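Local coordinates for protein catechol 2,3-dioxygenase (Pseudomonas sp. KL28, PDB 3HPY) that probably cleaves catechol and related dihydroxybenzenes beside one hydroxyl with dioxygen, using an active-site iron, in the breakdown of aromatic compounds, at residues Ala230-Gly244 with Ile256-Thr268. Sequence-based numbering, arbitrary orientation.
Sequences AGDIMSMNEVNVDIG and IYAWDPSGNRFET. With FE (Fe (III) ion), chain I; MCT (4-methylcatechol), chain J.
W259 N donates to N240 O (2.8 Å) and Y257 N to I243 O (3.1 Å), joining 241-244 to the antiparallel strand of I256-W259; I243 N in turn donates to Y257 O. D242 and I243 share the single opposing residue Y257, a classic beta bulge, which lets D242 and I243 bring their side chains to the same tyrosine.

On one side of the sheet the packing is apolar. M234 leaves helix 224-236 with an extended chain, its CG anti to the carbonyl carbon (chi1 -72°), and rests SD on I256 CG2 and A258 CB, both at 3.7 Å, while CE meets F266 CE1 obliquely. V241 CG1 touches I256 CG2 and V239 CG1 touches A258 CB. Buried T268 OG1, near A230 CB, has no polar partner. A Schellman motif with E238 at C-prime ends the helix and turns the chain toward the sheet.

This is part of the last beta-alpha-beta-beta-beta module of the vicinal oxygen chelate fold, which with the preceding module forms the curled sheet around the iron; E267 OE1 binds the metal with H154 and H216.

Charged and aromatic groups meet on the other side. D242 lays CB over the six-membered ring of W259, 3.8 Å from its centroid, a CH-pi contact. In a salt bridge, R265 NE meets D242 OD2 (3.0 Å) on its anti side, somewhat out of the carboxylate plane. R265 NH1 also bonds to H215 O, and its CD lies over one face of the Y257 ring. I243 CG2 packs on Y257 CB (3.5 Å). O3 of the iron-bound 4-methylcatechol lies near the plane of that ring, at its edge, and accepts from Y257 OH (2.7 Å), which is also hydrogen-bonded to H248.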
ATOM      1  N   ALA C 230      12.483  -1.855   0.665  1.00 24.43           N
ATOM      2  CA  ALA C 230      13.608  -2.715   1.048  1.00 25.88           C
ATOM      3  C   ALA C 230      14.380  -2.985  -0.235  1.00 24.97           C
ATOM      4  O   ALA C 230      15.605  -2.900  -0.262  1.00 24.31           O
ATOM      5  CB  ALA C 230      13.106  -4.034   1.643  1.00 23.52           C
ATOM      6  N   GLY C 231      13.641  -3.304  -1.293  1.00 24.89           N
ATOM      7  CA  GLY C 231      14.257  -3.572  -2.580  1.00 24.55           C
ATOM      8  C   GLY C 231      15.063  -2.383  -3.073  1.00 25.63           C
ATOM      9  O   GLY C 231      16.211  -2.548  -3.512  1.00 25.34           O
ATOM     10  N   ASP C 232      14.481  -1.184  -3.002  1.00 25.06           N
ATOM     11  CA  ASP C 232      15.193   0.019  -3.446  1.00 25.21           C
ATOM     12  C   ASP C 232      16.458   0.201  -2.630  1.00 25.18           C
ATOM     13  O   ASP C 232      17.523   0.481  -3.178  1.00 26.35           O
ATOM     14  CB  ASP C 232      14.346   1.284  -3.276  1.00 25.27           C
ATOM     15  CG  ASP C 232      13.062   1.237  -4.055  1.00 24.41           C
ATOM     16  OD1 ASP C 232      13.059   0.663  -5.162  1.00 24.12           O
ATOM     17  OD2 ASP C 232      12.058   1.793  -3.567  1.00 20.02           O
ATOM     18  N   ILE C 233      16.334   0.059  -1.314  1.00 24.19           N
ATOM     19  CA  ILE C 233      17.491   0.213  -0.442  1.00 24.09           C
ATOM     20  C   ILE C 233      18.563  -0.816  -0.796  1.00 25.18           C
ATOM     21  O   ILE C 233      19.755  -0.499  -0.816  1.00 25.23           O
ATOM     22  CB  ILE C 233      17.077   0.104   1.034  1.00 24.48           C
ATOM     23  CG1 ILE C 233      16.078   1.226   1.355  1.00 25.36           C
ATOM     24  CG2 ILE C 233      18.303   0.247   1.940  1.00 24.34           C
ATOM     25  CD1 ILE C 233      15.421   1.119   2.725  1.00 27.68           C
ATOM     26  N   MET C 234      18.151  -2.037  -1.109  1.00 25.30           N
ATOM     27  CA  MET C 234      19.120  -3.059  -1.480  1.00 25.09           C
ATOM     28  C   MET C 234      19.923  -2.626  -2.711  1.00 28.01           C
ATOM     29  O   MET C 234      21.144  -2.788  -2.751  1.00 27.94           O
ATOM     30  CB  MET C 234      18.412  -4.384  -1.760  1.00 24.48           C
ATOM     31  CG  MET C 234      17.884  -5.061  -0.511  1.00 23.65           C
ATOM     32  SD  MET C 234      16.929  -6.509  -0.884  1.00 28.00           S
ATOM     33  CE  MET C 234      16.386  -6.927   0.759  1.00 25.39           C
ATOM     34  N   SER C 235      19.238  -2.060  -3.705  1.00 28.27           N
ATOM     35  CA  SER C 235      19.900  -1.619  -4.927  1.00 29.58           C
ATOM     36  C   SER C 235      20.833  -0.440  -4.692  1.00 29.63           C
ATOM     37  O   SER C 235      21.952  -0.409  -5.204  1.00 28.52           O
ATOM     38  CB  SER C 235      18.863  -1.243  -5.991  1.00 30.53           C
ATOM     39  OG  SER C 235      19.507  -0.821  -7.182  1.00 31.40           O
ATOM     40  N   MET C 236      20.361   0.534  -3.928  1.00 29.18           N
ATOM     41  CA  MET C 236      21.156   1.708  -3.623  1.00 31.29           C
ATOM     42  C   MET C 236      22.473   1.303  -2.966  1.00 32.04           C
ATOM     43  O   MET C 236      23.479   1.994  -3.120  1.00 34.09           O
ATOM     44  CB  MET C 236      20.372   2.652  -2.701  1.00 33.28           C
ATOM     45  CG  MET C 236      19.101   3.226  -3.319  1.00 34.92           C
ATOM     46  SD  MET C 236      18.033   4.081  -2.113  1.00 39.16           S
ATOM     47  CE  MET C 236      18.519   5.804  -2.349  1.00 39.90           C
ATOM     48  N   ASN C 237      22.473   0.191  -2.233  1.00 31.28           N
ATOM     49  CA  ASN C 237      23.694  -0.267  -1.585  1.00 31.31           C
ATOM     50  C   ASN C 237      24.331  -1.452  -2.309  1.00 32.89           C
ATOM     51  O   ASN C 237      25.147  -2.180  -1.738  1.00 33.58           O
ATOM     52  CB  ASN C 237      23.430  -0.633  -0.123  1.00 29.04           C
ATOM     53  CG  ASN C 237      23.006   0.556   0.698  1.00 27.71           C
ATOM     54  OD1 ASN C 237      21.825   0.906   0.740  1.00 27.47           O
ATOM     55  ND2 ASN C 237      23.970   1.200   1.349  1.00 26.91           N
ATOM     56  N   GLU C 238      23.958  -1.625  -3.573  1.00 32.70           N
ATOM     57  CA  GLU C 238      24.483  -2.688  -4.416  1.00 34.11           C
ATOM     58  C   GLU C 238      24.462  -4.063  -3.758  1.00 34.71           C
ATOM     59  O   GLU C 238      25.374  -4.865  -3.931  1.00 34.02           O
ATOM     60  CB  GLU C 238      25.903  -2.329  -4.883  1.00 35.52           C
ATOM     61  CG  GLU C 238      25.933  -1.113  -5.806  1.00 40.31           C
ATOM     62  CD  GLU C 238      27.277  -0.894  -6.491  1.00 42.91           C
ATOM     63  OE1 GLU C 238      27.366   0.028  -7.332  1.00 44.08           O
ATOM     64  OE2 GLU C 238      28.240  -1.633  -6.193  1.00 44.43           O
ATOM     65  N   VAL C 239      23.395  -4.327  -3.010  1.00 35.04           N
ATOM     66  CA  VAL C 239      23.219  -5.600  -2.329  1.00 33.26           C
ATOM     67  C   VAL C 239      22.708  -6.640  -3.318  1.00 34.05           C
ATOM     68  O   VAL C 239      21.728  -6.399  -4.020  1.00 34.24           O
ATOM     69  CB  VAL C 239      22.172  -5.490  -1.203  1.00 32.33           C
ATOM     70  CG1 VAL C 239      22.007  -6.839  -0.527  1.00 30.52           C
ATOM     71  CG2 VAL C 239      22.576  -4.420  -0.209  1.00 30.90           C
ATOM     72  N   ASN C 240      23.364  -7.796  -3.371  1.00 35.13           N
ATOM     73  CA  ASN C 240      22.940  -8.863  -4.270  1.00 35.96           C
ATOM     74  C   ASN C 240      21.618  -9.451  -3.796  1.00 35.05           C
ATOM     75  O   ASN C 240      21.494  -9.912  -2.659  1.00 34.85           O
ATOM     76  CB  ASN C 240      23.997  -9.969  -4.335  1.00 38.28           C
ATOM     77  CG  ASN C 240      25.254  -9.528  -5.055  1.00 42.01           C
ATOM     78  OD1 ASN C 240      26.270 -10.235  -5.048  1.00 43.89           O
ATOM     79  ND2 ASN C 240      25.195  -8.358  -5.690  1.00 41.14           N
ATOM     80  N   VAL C 241      20.635  -9.426  -4.686  1.00 33.71           N
ATOM     81  CA  VAL C 241      19.306  -9.936  -4.408  1.00 32.38           C
ATOM     82  C   VAL C 241      19.113 -11.276  -5.099  1.00 32.92           C
ATOM     83  O   VAL C 241      19.407 -11.417  -6.283  1.00 31.86           O
ATOM     84  CB  VAL C 241      18.227  -8.958  -4.920  1.00 32.18           C
ATOM     85  CG1 VAL C 241      16.853  -9.524  -4.665  1.00 31.25           C
ATOM     86  CG2 VAL C 241      18.384  -7.600  -4.241  1.00 31.34           C
ATOM     87  N   ASP C 242      18.618 -12.254  -4.344  1.00 33.12           N
ATOM     88  CA  ASP C 242      18.375 -13.602  -4.849  1.00 33.72           C
ATOM     89  C   ASP C 242      17.074 -13.649  -5.661  1.00 34.83           C
ATOM     90  O   ASP C 242      17.082 -13.908  -6.862  1.00 33.98           O
ATOM     91  CB  ASP C 242      18.304 -14.567  -3.664  1.00 35.31           C
ATOM     92  CG  ASP C 242      18.191 -16.012  -4.090  1.00 35.18           C
ATOM     93  OD1 ASP C 242      18.249 -16.286  -5.307  1.00 36.65           O
ATOM     94  OD2 ASP C 242      18.047 -16.875  -3.201  1.00 35.75           O
ATOM     95  N   ILE C 243      15.950 -13.404  -4.999  1.00 35.43           N
ATOM     96  CA  ILE C 243      14.663 -13.391  -5.680  1.00 37.39           C
ATOM     97  C   ILE C 243      14.009 -12.042  -5.362  1.00 38.84           C
ATOM     98  O   ILE C 243      13.801 -11.706  -4.197  1.00 38.99           O
ATOM     99  CB  ILE C 243      13.759 -14.569  -5.214  1.00 37.84           C
ATOM    100  CG1 ILE C 243      12.471 -14.605  -6.039  1.00 39.78           C
ATOM    101  CG2 ILE C 243      13.415 -14.429  -3.738  1.00 38.91           C
ATOM    102  CD1 ILE C 243      12.697 -14.850  -7.516  1.00 41.35           C
ATOM    103  N   GLY C 244      13.725 -11.266  -6.410  1.00 40.59           N
ATOM    104  CA  GLY C 244      13.129  -9.942  -6.258  1.00 38.69           C
ATOM    105  C   GLY C 244      11.840  -9.924  -5.468  1.00 38.15           C
ATOM    106  O   GLY C 244      11.423 -10.969  -4.963  1.00 39.97           O
ATOM    107  N   ILE C 256      11.453 -10.934  -0.212  1.00 26.97           N
ATOM    108  CA  ILE C 256      12.608 -10.675  -1.054  1.00 26.59           C
ATOM    109  C   ILE C 256      13.798 -11.385  -0.422  1.00 26.24           C
ATOM    110  O   ILE C 256      14.002 -11.294   0.794  1.00 24.98           O
ATOM    111  CB  ILE C 256      12.966  -9.181  -1.128  1.00 24.84           C
ATOM    112  CG1 ILE C 256      11.872  -8.415  -1.860  1.00 26.54           C
ATOM    113  CG2 ILE C 256      14.317  -9.020  -1.836  1.00 24.15           C
ATOM    114  CD1 ILE C 256      12.197  -6.950  -2.103  1.00 29.58           C
ATOM    115  N   TYR C 257      14.572 -12.094  -1.236  1.00 27.03           N
ATOM    116  CA  TYR C 257      15.762 -12.773  -0.738  1.00 27.87           C
ATOM    117  C   TYR C 257      16.991 -12.016  -1.225  1.00 28.74           C
ATOM    118  O   TYR C 257      17.131 -11.740  -2.420  1.00 27.67           O
ATOM    119  CB  TYR C 257      15.850 -14.215  -1.242  1.00 29.47           C
ATOM    120  CG  TYR C 257      14.968 -15.225  -0.535  1.00 29.27           C
ATOM    121  CD1 TYR C 257      14.418 -14.961   0.719  1.00 31.36           C
ATOM    122  CD2 TYR C 257      14.698 -16.458  -1.127  1.00 29.87           C
ATOM    123  CE1 TYR C 257      13.616 -15.901   1.366  1.00 29.92           C
ATOM    124  CE2 TYR C 257      13.904 -17.407  -0.497  1.00 30.13           C
ATOM    125  CZ  TYR C 257      13.364 -17.124   0.747  1.00 31.44           C
ATOM    126  OH  TYR C 257      12.558 -18.062   1.348  1.00 30.72           O
ATOM    127  N   ALA C 258      17.883 -11.692  -0.294  1.00 29.40           N
ATOM    128  CA  ALA C 258      19.103 -10.980  -0.621  1.00 29.52           C
ATOM    129  C   ALA C 258      20.257 -11.624   0.114  1.00 30.17           C
ATOM    130  O   ALA C 258      20.052 -12.499   0.957  1.00 30.48           O
ATOM    131  CB  ALA C 258      18.980  -9.520  -0.222  1.00 29.59           C
ATOM    132  N   TRP C 259      21.476 -11.194  -0.197  1.00 28.89           N
ATOM    133  CA  TRP C 259      22.642 -11.756   0.465  1.00 28.42           C
ATOM    134  C   TRP C 259      23.390 -10.712   1.243  1.00 28.34           C
ATOM    135  O   TRP C 259      23.459  -9.552   0.840  1.00 25.88           O
ATOM    136  CB  TRP C 259      23.594 -12.381  -0.556  1.00 28.17           C
ATOM    137  CG  TRP C 259      23.196 -13.742  -0.941  1.00 27.02           C
ATOM    138  CD1 TRP C 259      23.236 -14.860  -0.156  1.00 26.11           C
ATOM    139  CD2 TRP C 259      22.636 -14.143  -2.192  1.00 25.89           C
ATOM    140  NE1 TRP C 259      22.730 -15.936  -0.846  1.00 26.91           N
ATOM    141  CE2 TRP C 259      22.353 -15.522  -2.097  1.00 26.29           C
ATOM    142  CE3 TRP C 259      22.345 -13.469  -3.387  1.00 27.24           C
ATOM    143  CZ2 TRP C 259      21.789 -16.242  -3.151  1.00 27.11           C
ATOM    144  CZ3 TRP C 259      21.787 -14.185  -4.437  1.00 27.53           C
ATOM    145  CH2 TRP C 259      21.515 -15.559  -4.312  1.00 27.42           C
ATOM    146  N   ASP C 260      23.952 -11.100   2.377  1.00 29.90           N
ATOM    147  CA  ASP C 260      24.713 -10.108   3.084  1.00 31.29           C
ATOM    148  C   ASP C 260      26.153 -10.202   2.549  1.00 31.39           C
ATOM    149  O   ASP C 260      26.509 -11.156   1.852  1.00 31.44           O
ATOM    150  CB  ASP C 260      24.542 -10.277   4.608  1.00 33.89           C
ATOM    151  CG  ASP C 260      25.489 -11.275   5.228  1.00 37.42           C
ATOM    152  OD1 ASP C 260      26.035 -12.146   4.514  1.00 37.76           O
ATOM    153  OD2 ASP C 260      25.668 -11.183   6.466  1.00 38.36           O
ATOM    154  N   PRO C 261      26.974  -9.180   2.812  1.00 32.79           N
ATOM    155  CA  PRO C 261      28.376  -9.074   2.375  1.00 33.51           C
ATOM    156  C   PRO C 261      29.241 -10.336   2.457  1.00 33.82           C
ATOM    157  O   PRO C 261      30.226 -10.460   1.729  1.00 33.55           O
ATOM    158  CB  PRO C 261      28.922  -7.942   3.241  1.00 32.79           C
ATOM    159  CG  PRO C 261      27.716  -7.085   3.469  1.00 34.62           C
ATOM    160  CD  PRO C 261      26.629  -8.088   3.737  1.00 32.94           C
ATOM    161  N   SER C 262      28.883 -11.262   3.341  1.00 33.07           N
ATOM    162  CA  SER C 262      29.638 -12.505   3.493  1.00 33.07           C
ATOM    163  C   SER C 262      28.937 -13.665   2.795  1.00 32.71           C
ATOM    164  O   SER C 262      29.446 -14.778   2.777  1.00 35.19           O
ATOM    165  CB  SER C 262      29.809 -12.860   4.975  1.00 32.42           C
ATOM    166  OG  SER C 262      30.402 -11.804   5.702  1.00 34.00           O
ATOM    167  N   GLY C 263      27.763 -13.416   2.228  1.00 31.46           N
ATOM    168  CA  GLY C 263      27.049 -14.488   1.559  1.00 29.98           C
ATOM    169  C   GLY C 263      25.934 -15.120   2.382  1.00 29.46           C
ATOM    170  O   GLY C 263      25.320 -16.101   1.965  1.00 29.38           O
ATOM    171  N   ASN C 264      25.668 -14.570   3.559  1.00 28.42           N
ATOM    172  CA  ASN C 264      24.588 -15.077   4.391  1.00 28.09           C
ATOM    173  C   ASN C 264      23.283 -14.518   3.826  1.00 26.57           C
ATOM    174  O   ASN C 264      23.076 -13.300   3.814  1.00 25.50           O
ATOM    175  CB  ASN C 264      24.746 -14.598   5.831  1.00 28.47           C
ATOM    176  CG  ASN C 264      25.987 -15.147   6.499  1.00 30.48           C
ATOM    177  OD1 ASN C 264      26.752 -14.401   7.118  1.00 32.90           O
ATOM    178  ND2 ASN C 264      26.190 -16.455   6.392  1.00 31.32           N
ATOM    179  N   ARG C 265      22.406 -15.399   3.360  1.00 26.52           N
ATOM    180  CA  ARG C 265      21.123 -14.974   2.822  1.00 25.07           C
ATOM    181  C   ARG C 265      20.190 -14.557   3.958  1.00 25.89           C
ATOM    182  O   ARG C 265      20.136 -15.205   5.009  1.00 26.22           O
ATOM    183  CB  ARG C 265      20.461 -16.111   2.041  1.00 26.18           C
ATOM    184  CG  ARG C 265      19.098 -15.739   1.465  1.00 26.81           C
ATOM    185  CD  ARG C 265      18.331 -16.934   0.897  1.00 29.74           C
ATOM    186  NE  ARG C 265      18.898 -17.470  -0.340  1.00 32.89           N
ATOM    187  CZ  ARG C 265      19.471 -18.666  -0.435  1.00 33.10           C
ATOM    188  NH1 ARG C 265      19.555 -19.445   0.633  1.00 32.25           N
ATOM    189  NH2 ARG C 265      19.942 -19.092  -1.600  1.00 32.30           N
ATOM    190  N   PHE C 266      19.463 -13.465   3.753  1.00 24.84           N
ATOM    191  CA  PHE C 266      18.497 -13.016   4.740  1.00 24.47           C
ATOM    192  C   PHE C 266      17.205 -12.739   3.976  1.00 26.67           C
ATOM    193  O   PHE C 266      17.190 -12.745   2.738  1.00 25.47           O
ATOM    194  CB  PHE C 266      18.989 -11.760   5.467  1.00 25.73           C
ATOM    195  CG  PHE C 266      19.062 -10.534   4.603  1.00 29.54           C
ATOM    196  CD1 PHE C 266      17.986  -9.650   4.533  1.00 29.74           C
ATOM    197  CD2 PHE C 266      20.207 -10.249   3.870  1.00 29.23           C
ATOM    198  CE1 PHE C 266      18.054  -8.506   3.750  1.00 30.30           C
ATOM    199  CE2 PHE C 266      20.279  -9.107   3.087  1.00 30.31           C
ATOM    200  CZ  PHE C 266      19.202  -8.234   3.027  1.00 29.72           C
ATOM    201  N   GLU C 267      16.120 -12.520   4.708  1.00 25.38           N
ATOM    202  CA  GLU C 267      14.836 -12.241   4.073  1.00 24.90           C
ATOM    203  C   GLU C 267      14.091 -11.123   4.792  1.00 25.99           C
ATOM    204  O   GLU C 267      14.192 -10.984   6.022  1.00 24.69           O
ATOM    205  CB  GLU C 267      13.979 -13.510   4.073  1.00 24.45           C
ATOM    206  CG  GLU C 267      12.530 -13.330   3.651  1.00 24.59           C
ATOM    207  CD  GLU C 267      11.686 -14.560   3.970  1.00 27.38           C
ATOM    208  OE1 GLU C 267      11.769 -15.044   5.116  1.00 27.26           O
ATOM    209  OE2 GLU C 267      10.939 -15.037   3.093  1.00 26.38           O
ATOM    210  N   THR C 268      13.375 -10.314   4.012  1.00 26.08           N
ATOM    211  CA  THR C 268      12.538  -9.241   4.547  1.00 28.56           C
ATOM    212  C   THR C 268      11.156  -9.567   4.001  1.00 31.33           C
ATOM    213  O   THR C 268      10.936  -9.493   2.788  1.00 32.00           O
ATOM    214  CB  THR C 268      12.903  -7.835   4.008  1.00 28.94           C
ATOM    215  OG1 THR C 268      12.928  -7.868   2.576  1.00 30.50           O
ATOM    216  CG2 THR C 268      14.231  -7.369   4.543  1.00 30.58           C
TER
HETATM  217 FE    FE I 310      11.558 -17.181   5.249  1.00 31.11          FE
HETATM  218  C1  MCT J 311       9.083 -20.165   2.022  1.00 49.03           C
HETATM  219  C2  MCT J 311      10.362 -19.782   2.458  1.00 49.97           C
HETATM  220  C3  MCT J 311      10.480 -18.799   3.467  1.00 50.26           C
HETATM  221  O3  MCT J 311      11.695 -18.429   3.882  1.00 51.71           O
HETATM  222  C4  MCT J 311       9.326 -18.204   4.046  1.00 50.26           C
HETATM  223  O4  MCT J 311       9.465 -17.258   5.018  1.00 50.24           O
HETATM  224  C5  MCT J 311       8.032 -18.594   3.604  1.00 49.97           C
HETATM  225  C6  MCT J 311       7.923 -19.579   2.591  1.00 50.08           C
HETATM  226  C   MCT J 311       8.946 -21.199   0.950  1.00 50.11           C